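PDB 3QVA: transthyretin-like protein from Klebsiella pneumoniae subsp. pneumoniae, which probably catalyses the hydrolysis of 5-hydroxyisourate to 2-oxo-4-hydroxy-4-carboxy-5-ureidoimidazoline in purine metabolism, working as a homotetramer of the transthyretin family. Local coordinates for residues A[28-33]-A[48-53]. Numbering follows the deposited sequence.
Sequences VTVSLS and GRIATF. With PO4 (phosphate ion), chain F.
V30 packs on I50 and F53, and L32 on F53, across the interior of the transthyretin-type beta sandwich. Strand 29-33 belongs to the antiparallel sheet; strand 49-50, which leads into F53, pairs with strand 12-18 of the other sheet. The contact therefore packs one sheet on the other, with no hydrogen bond between the segments.

The apolar contacts are all buried. I50 reaches out with the end of its longer branch: CD1 of I50 lies 3.7 Å from V30 CB and is close to V30 CG2 as well. CG1 of V30, anti to the backbone N (chi1 -171°), is the methyl that meets the far end of the phenyl ring, 3.8 Å from F53 CZ. At the other end of F53, its CB is 3.9 Å from L32 CD2. The side chain of V30 runs roughly perpendicular to that of F53.

Within its own segment, F53 is covered on one face by I50 CG2, which lies nearer the rim than the centre, 3.7 Å from the ring plane. V30 O touches the ring edge in plane, 3.6 Å from F53 CE1. L65 of strand 62-67 touches both V30 and F53.

R49 plays no part in this packing. R49 NH2 makes a weak hydrogen bond, 3.3 Å, to phosphate O3; the ion was probably picked up during crystallisation. It is also hydrogen-bonded to H15, H100 and a second R49, all of the second subunit.

The chemistry thus divides within 48-53: I50 and F53 supply hydrocarbon to the sandwich core, while R49 joins an intersubunit anion site, consistent with the His- and Arg-lined active site of 5-hydroxyisourate hydrolases.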
loop_
_atom_site.group_PDB
_atom_site.type_symbol
_atom_site.label_atom_id
_atom_site.label_comp_id
_atom_site.label_asym_id
_atom_site.label_seq_id
_atom_site.Cartn_x
_atom_site.Cartn_y
_atom_site.Cartn_z
ATOM N N VAL A 28 -6.240 13.613 13.484
ATOM C CA VAL A 28 -4.804 13.499 13.213
ATOM C C VAL A 28 -4.283 14.882 12.871
ATOM O O VAL A 28 -4.836 15.559 11.994
ATOM C CB VAL A 28 -4.498 12.554 12.019
ATOM C CG1 VAL A 28 -2.988 12.366 11.856
ATOM C CG2 VAL A 28 -5.182 11.210 12.202
ATOM N N THR A 29 -3.229 15.306 13.564
ATOM C CA THR A 29 -2.567 16.566 13.247
ATOM C C THR A 29 -1.657 16.374 12.045
ATOM O O THR A 29 -0.903 15.406 11.989
ATOM C CB THR A 29 -1.762 17.107 14.457
ATOM O OG1 THR A 29 -2.685 17.519 15.474
ATOM C CG2 THR A 29 -0.919 18.309 14.057
ATOM N N VAL A 30 -1.759 17.290 11.084
ATOM C CA VAL A 30 -0.949 17.262 9.867
ATOM C C VAL A 30 -0.360 18.646 9.597
ATOM O O VAL A 30 -1.095 19.636 9.493
ATOM C CB VAL A 30 -1.770 16.818 8.623
ATOM C CG1 VAL A 30 -0.847 16.600 7.427
ATOM C CG2 VAL A 30 -2.577 15.555 8.909
ATOM N N SER A 31 0.965 18.708 9.466
ATOM C CA SER A 31 1.649 19.970 9.204
ATOM C C SER A 31 2.230 20.045 7.798
ATOM O O SER A 31 2.628 19.032 7.220
ATOM C CB SER A 31 2.747 20.223 10.244
ATOM O OG SER A 31 3.802 19.283 10.122
ATOM N N LEU A 32 2.266 21.259 7.256
ATOM C CA LEU A 32 2.903 21.511 5.974
ATOM C C LEU A 32 4.086 22.439 6.195
ATOM O O LEU A 32 3.959 23.464 6.866
ATOM C CB LEU A 32 1.926 22.155 4.983
ATOM C CG LEU A 32 2.504 22.561 3.621
ATOM C CD1 LEU A 32 2.945 21.336 2.825
ATOM C CD2 LEU A 32 1.492 23.387 2.827
ATOM N N SER A 33 5.233 22.070 5.638
ATOM C CA SER A 33 6.404 22.929 5.704
ATOM C C SER A 33 7.096 23.059 4.353
ATOM O O SER A 33 6.914 22.227 3.457
ATOM C CB SER A 33 7.383 22.443 6.778
ATOM O OG SER A 33 7.966 21.209 6.415
ATOM N N GLY A 48 -11.880 12.308 7.972
ATOM C CA GLY A 48 -10.440 12.067 7.854
ATOM C C GLY A 48 -9.757 13.051 6.927
ATOM O O GLY A 48 -8.641 12.806 6.468
ATOM N N ARG A 49 -10.409 14.184 6.670
ATOM C CA ARG A 49 -9.971 15.089 5.603
ATOM C C ARG A 49 -9.480 16.451 6.074
ATOM O O ARG A 49 -9.890 16.950 7.124
ATOM C CB ARG A 49 -11.094 15.275 4.572
ATOM C CG ARG A 49 -11.403 14.012 3.777
ATOM C CD ARG A 49 -12.535 14.244 2.804
ATOM N NE ARG A 49 -12.937 13.016 2.118
ATOM C CZ ARG A 49 -12.385 12.560 0.995
ATOM N NH1 ARG A 49 -11.392 13.218 0.413
ATOM N NH2 ARG A 49 -12.835 11.436 0.449
ATOM N N ILE A 50 -8.567 17.020 5.294
ATOM C CA ILE A 50 -8.199 18.427 5.382
ATOM C C ILE A 50 -8.329 18.964 3.962
ATOM O O ILE A 50 -7.599 18.538 3.058
ATOM C CB ILE A 50 -6.765 18.644 5.938
ATOM C CG1 ILE A 50 -6.678 18.184 7.397
ATOM C CG2 ILE A 50 -6.361 20.126 5.834
ATOM C CD1 ILE A 50 -5.252 18.004 7.901
ATOM N N ALA A 51 -9.280 19.878 3.761
ATOM C CA ALA A 51 -9.628 20.345 2.413
ATOM C C ALA A 51 -8.562 21.205 1.746
ATOM O O ALA A 51 -8.389 21.149 0.523
ATOM C CB ALA A 51 -10.974 21.074 2.425
ATOM N N THR A 52 -7.855 22.001 2.545
ATOM C CA THR A 52 -6.805 22.888 2.041
ATOM C C THR A 52 -5.802 23.252 3.139
ATOM O O THR A 52 -6.162 23.328 4.316
ATOM C CB THR A 52 -7.398 24.175 1.390
ATOM O OG1 THR A 52 -6.352 24.930 0.759
ATOM C CG2 THR A 52 -8.130 25.040 2.426
ATOM N N PHE A 53 -4.546 23.464 2.747
ATOM C CA PHE A 53 -3.497 23.862 3.686
ATOM C C PHE A 53 -3.097 25.320 3.521
ATOM O O PHE A 53 -2.144 25.784 4.148
ATOM C CB PHE A 53 -2.267 22.961 3.546
ATOM C CG PHE A 53 -2.444 21.603 4.166
ATOM C CD1 PHE A 53 -2.053 21.368 5.482
ATOM C CD2 PHE A 53 -3.009 20.565 3.438
ATOM C CE1 PHE A 53 -2.224 20.110 6.064
ATOM C CE2 PHE A 53 -3.183 19.309 4.008
ATOM C CZ PHE A 53 -2.791 19.079 5.323
HETATM P P PO4 F . -11.485 9.290 -3.034
HETATM O O1 PO4 F . -10.743 10.351 -3.808
HETATM O O2 PO4 F . -11.073 7.923 -3.543
HETATM O O3 PO4 F . -11.118 9.415 -1.574
HETATM O O4 PO4 F . -12.977 9.480 -3.191
#